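Local coordinates for uncharacterized protein (Bacteroides caccae, PDB 3NO2), which is of unknown function but folds as a six-bladed beta-propeller related in sequence to Mal s 1 allergenic protein-like members of the beta-propeller clan, at residues Ala58-Ile61 with Glu67-Asn70; Cys182-Cys187 with Gln232-Glu237. All blocks are in the same frame, centred on the assembly; numbering follows the deposited sequence.

Contact 1. Residues Ala58-Ile61 with Glu67-Asn70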
loop_
_atom_site.group_PDB
_atom_site.type_symbol
_atom_site.label_atom_id
_atom_site.label_comp_id
_atom_site.label_asym_id
_atom_site.label_seq_id
_atom_site.Cartn_x
_atom_site.Cartn_y
_atom_site.Cartn_z
ATOM N N ALA A 58 6.667 -8.700 -9.421
ATOM C CA ALA A 58 5.271 -8.797 -8.968
ATOM C C ALA A 58 4.662 -9.993 -9.652
ATOM O O ALA A 58 5.027 -10.309 -10.808
ATOM C CB ALA A 58 4.461 -7.524 -9.342
ATOM N N LYS A 59 3.764 -10.658 -8.972
ATOM C CA LYS A 59 3.130 -11.830 -9.553
ATOM C C LYS A 59 1.697 -11.968 -9.113
ATOM O O LYS A 59 1.293 -11.409 -8.069
ATOM C CB LYS A 59 3.883 -13.089 -9.304
ATOM C CG LYS A 59 3.904 -13.570 -7.871
ATOM C CD LYS A 59 4.593 -14.932 -7.728
ATOM C CE LYS A 59 6.099 -14.854 -8.040
ATOM N NZ LYS A 59 6.717 -16.199 -8.061
HETATM N N MSE A 60 0.909 -12.685 -9.903
HETATM C CA MSE A 60 -0.469 -13.051 -9.566
HETATM C C MSE A 60 -0.537 -14.578 -9.407
HETATM O O MSE A 60 0.025 -15.309 -10.225
HETATM C CB MSE A 60 -1.450 -12.535 -10.635
HETATM C CG MSE A 60 -2.903 -12.725 -10.251
HETATM SE SE MSE A 60 -4.185 -11.956 -11.453
HETATM C CE MSE A 60 -4.191 -10.221 -10.747
ATOM N N ILE A 61 -1.220 -15.017 -8.353
ATOM C CA ILE A 61 -1.409 -16.425 -8.032
ATOM C C ILE A 61 -2.892 -16.670 -7.797
ATOM O O ILE A 61 -3.674 -15.774 -7.475
ATOM C CB ILE A 61 -0.584 -16.866 -6.804
ATOM C CG1 ILE A 61 -0.977 -16.094 -5.534
ATOM C CG2 ILE A 61 0.911 -16.652 -7.072
ATOM C CD1 ILE A 61 -0.315 -16.608 -4.231
ATOM N N GLU A 67 0.815 -20.204 -9.841
ATOM C CA GLU A 67 1.245 -18.940 -10.414
ATOM C C GLU A 67 0.594 -18.711 -11.774
ATOM O O GLU A 67 0.666 -19.580 -12.653
ATOM C CB GLU A 67 2.775 -18.883 -10.561
ATOM C CG GLU A 67 3.291 -17.566 -11.188
ATOM C CD GLU A 67 4.777 -17.399 -11.054
ATOM O OE1 GLU A 67 5.198 -17.581 -9.906
ATOM O OE2 GLU A 67 5.448 -17.174 -12.064
ATOM N N LEU A 68 -0.052 -17.581 -11.951
ATOM C CA LEU A 68 -0.695 -17.169 -13.202
ATOM C C LEU A 68 0.272 -16.423 -14.085
ATOM O O LEU A 68 0.406 -16.727 -15.270
ATOM C CB LEU A 68 -1.951 -16.333 -12.913
ATOM C CG LEU A 68 -3.057 -17.116 -12.172
ATOM C CD1 LEU A 68 -4.216 -16.200 -11.761
ATOM C CD2 LEU A 68 -3.592 -18.301 -13.006
ATOM N N TRP A 69 0.972 -15.447 -13.534
ATOM C CA TRP A 69 1.932 -14.671 -14.291
ATOM C C TRP A 69 2.873 -13.966 -13.324
ATOM O O TRP A 69 2.564 -13.827 -12.151
ATOM C CB TRP A 69 1.271 -13.644 -15.215
ATOM C CG TRP A 69 0.337 -12.633 -14.654
ATOM C CD1 TRP A 69 -1.012 -12.685 -14.697
ATOM C CD2 TRP A 69 0.662 -11.395 -14.014
ATOM N NE1 TRP A 69 -1.545 -11.578 -14.154
ATOM C CE2 TRP A 69 -0.547 -10.741 -13.713
ATOM C CE3 TRP A 69 1.870 -10.757 -13.669
ATOM C CZ2 TRP A 69 -0.580 -9.492 -13.078
ATOM C CZ3 TRP A 69 1.822 -9.513 -13.056
ATOM C CH2 TRP A 69 0.593 -8.919 -12.733
ATOM N N ASN A 70 4.001 -13.523 -13.865
ATOM C CA ASN A 70 5.070 -12.879 -13.098
ATOM C C ASN A 70 5.748 -11.869 -13.984
ATOM O O ASN A 70 5.958 -12.114 -15.199
ATOM C CB ASN A 70 6.107 -13.913 -12.682
ATOM C CG ASN A 70 7.199 -13.353 -11.855
ATOM O OD1 ASN A 70 6.940 -12.899 -10.735
ATOM N ND2 ASN A 70 8.428 -13.322 -12.367
#
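The Trp69 indole turns one face to Met60, a selenomethionine, whose CB stands 3.6 Å above the ring plane, displaced toward the rim and closest to the NE1-CE2 side. This is a CH-pi contact, with CB 3.8 Å from the centroid of the five-membered ring. SE of the Met60 conformer described here approaches the same ring obliquely, 3.8 Å from Trp69 NE1, giving a Met-aromatic contact. Trp69 CG lies between its backbone N and carbonyl carbon (chi1 56°), and the end of the side chain comes nearer to the 58-61 strand, where the ring meets Met60 CB. At its far side Trp69 CZ3 approaches Ala58 O obliquely. The other flat group, the Glu67 carboxylate, is met from above its plane: Lys59 NZ forms a salt bridge to Glu67 OE1 at 2.8 Å, lying 35° out of that plane. Lys59 bends at chi3 (67°), and its aliphatic chain crosses Glu67 at about a right angle, with Lys59 CD also near Glu67 OE1.

The backbones run antiparallel, and Met60 N donates to Trp69 O at 3.0 Å. Met60 O is gripped twice, by Leu68 N at 2.9 Å and, more weakly, by Trp69 N at 3.4 Å. Leu68 and Trp69 thus both face Met60, and Leu68 CD1 lies against Met60 CG. Lys59, Ile61, Glu67 and Asn70 occupy one face of the sheet, where Ile61 reaches Trp29 and Tyr31 of strand 26-32; Met60 and Trp69 occupy the other, where both touch Leu51 and Met60 also meets Ile84 of strand 78-84. The pattern is a classic beta bulge in the hairpin of the third and fourth strands of a four-stranded propeller blade.

Contact 2. Residues Cys182-Cys187 with Gln232-Glu237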
loop_
_atom_site.group_PDB
_atom_site.type_symbol
_atom_site.label_atom_id
_atom_site.label_comp_id
_atom_site.label_asym_id
_atom_site.label_seq_id
_atom_site.Cartn_x
_atom_site.Cartn_y
_atom_site.Cartn_z
ATOM N N CYS A 182 1.727 9.001 5.439
ATOM C CA CYS A 182 3.042 9.686 5.478
ATOM C C CYS A 182 4.152 8.933 6.209
ATOM O O CYS A 182 5.160 9.505 6.582
ATOM C CB CYS A 182 2.883 11.133 5.943
ATOM S SG CYS A 182 1.958 12.167 4.803
ATOM N N GLY A 183 4.014 7.617 6.337
ATOM C CA GLY A 183 5.118 6.791 6.763
ATOM C C GLY A 183 5.648 7.180 8.132
ATOM O O GLY A 183 4.920 7.184 9.112
ATOM N N ASP A 184 6.927 7.557 8.175
ATOM C CA ASP A 184 7.591 7.935 9.413
ATOM C C ASP A 184 7.071 9.236 10.055
ATOM O O ASP A 184 7.392 9.510 11.228
ATOM C CB ASP A 184 9.122 8.038 9.236
ATOM C CG ASP A 184 9.761 6.730 8.878
ATOM O OD1 ASP A 184 9.702 5.826 9.627
ATOM O OD2 ASP A 184 10.268 6.546 7.725
ATOM N N ALA A 185 6.256 10.022 9.355
ATOM C CA ALA A 185 5.683 11.207 10.004
ATOM C C ALA A 185 4.583 10.837 10.990
ATOM O O ALA A 185 4.053 11.725 11.648
ATOM C CB ALA A 185 5.162 12.197 8.981
ATOM N N HIS A 186 4.227 9.549 11.110
ATOM C CA HIS A 186 3.243 9.137 12.123
ATOM C C HIS A 186 1.901 9.766 11.897
ATOM O O HIS A 186 1.154 10.018 12.842
ATOM C CB HIS A 186 3.721 9.410 13.570
ATOM C CG HIS A 186 5.178 9.123 13.806
ATOM N ND1 HIS A 186 5.758 7.906 13.516
ATOM C CD2 HIS A 186 6.185 9.913 14.253
ATOM C CE1 HIS A 186 7.050 7.946 13.819
ATOM N NE2 HIS A 186 7.336 9.156 14.277
ATOM N N CYS A 187 1.564 10.041 10.648
ATOM C CA CYS A 187 0.344 10.724 10.318
ATOM C C CYS A 187 -0.093 10.385 8.897
ATOM O O CYS A 187 0.628 9.761 8.104
ATOM C CB CYS A 187 0.520 12.263 10.426
ATOM S SG CYS A 187 1.608 12.988 9.179
ATOM N N GLN A 232 5.763 -1.276 12.342
ATOM C CA GLN A 232 6.604 -1.016 13.500
ATOM C C GLN A 232 8.101 -1.249 13.275
ATOM O O GLN A 232 8.882 -1.232 14.237
ATOM C CB GLN A 232 6.102 -1.807 14.709
ATOM C CG GLN A 232 4.681 -1.312 15.109
ATOM C CD GLN A 232 3.951 -2.213 16.056
ATOM O OE1 GLN A 232 4.522 -2.739 17.002
ATOM N NE2 GLN A 232 2.629 -2.346 15.834
ATOM N N GLY A 233 8.532 -1.373 12.047
ATOM C CA GLY A 233 9.924 -1.757 11.763
ATOM C C GLY A 233 10.951 -0.664 11.917
ATOM O O GLY A 233 12.152 -0.972 11.791
ATOM N N HIS A 234 10.561 0.575 12.184
ATOM C CA HIS A 234 11.509 1.645 12.405
ATOM C C HIS A 234 11.561 2.070 13.859
ATOM O O HIS A 234 12.267 3.058 14.177
ATOM C CB HIS A 234 11.195 2.874 11.523
ATOM C CG HIS A 234 11.492 2.696 10.070
ATOM N ND1 HIS A 234 11.062 3.579 9.109
ATOM C CD2 HIS A 234 12.158 1.716 9.405
ATOM C CE1 HIS A 234 11.476 3.170 7.916
ATOM N NE2 HIS A 234 12.117 2.037 8.072
ATOM N N ASP A 235 10.864 1.393 14.760
ATOM C CA ASP A 235 10.975 1.805 16.143
ATOM C C ASP A 235 11.241 0.611 17.040
ATOM O O ASP A 235 10.368 -0.220 17.218
ATOM C CB ASP A 235 9.735 2.622 16.513
ATOM C CG ASP A 235 9.849 3.300 17.880
ATOM O OD1 ASP A 235 10.777 2.984 18.655
ATOM O OD2 ASP A 235 8.988 4.133 18.164
ATOM N N ARG A 236 12.462 0.601 17.597
ATOM C CA ARG A 236 12.938 -0.407 18.568
ATOM C C ARG A 236 12.121 -0.419 19.852
ATOM O O ARG A 236 12.144 -1.401 20.592
ATOM C CB ARG A 236 14.439 -0.196 18.903
ATOM N N GLU A 237 11.403 0.670 20.135
ATOM C CA GLU A 237 10.502 0.701 21.296
ATOM C C GLU A 237 9.173 0.012 21.077
ATOM O O GLU A 237 8.520 -0.362 22.054
ATOM C CB GLU A 237 10.245 2.147 21.747
ATOM C CG GLU A 237 11.501 2.872 22.218
ATOM C CD GLU A 237 12.148 2.181 23.412
ATOM O OE1 GLU A 237 11.509 2.146 24.488
ATOM O OE2 GLU A 237 13.281 1.665 23.262
#
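Two overlapping turns, a type II' turn from Cys182 to Ala185 and a type I turn from Gly183 to His186, lie across from a type I turn from Gln232 to Asp235, with the CA atoms of Asp184 and His234 8.0 Å apart. These are loops of adjacent propeller blades, linked by a His-carboxylate hydrogen bond. His234 ND1 donates to Asp184 OD1 at 2.7 Å, almost straight at 176°, and uses the syn lone pair of that oxygen. OD1 lies only 1° out of the imidazole plane, and ring and carboxylate are nearly coplanar, so the acid meets the histidine at its edge. Asp184 is modelled in two conformers, of which this is one. In it, OD2 is also hydrogen-bonded to Thr166 OG1, a second tie that would hold the carboxylate's rotation in this conformer. At the far side of the imidazole, His234 NE2 is hydrogen-bonded to a bound citrate, probably taken up from the crystallisation liquor, while Trp231 packs edge-to-face with the ring. Nearby, His186 ND1 is hydrogen-bonded to Phe213 O. Beyond His234 the chain forms an Asx turn, in which Glu237 N donates to Asp235 OD1 at 2.8 Å.

How the contacts relate
Contacts 1 and 2 lie on opposite sides of the centre of the chain, their own centres about 18 and 15 Å from it and about 30 Å from each other. No atoms touch between them: the nearest are about 21 Å apart, and along the chain contact 1 closes before contact 2 opens. They also differ in kind. Contact 1 is mostly buried and stays within one blade, joining consecutive strands, whereas contact 2 is a small surface bridge between loops of two successive blades. The bound citrate belongs to contact 2, where it may mark a pocket; with the function unknown, no active site can be assigned to either.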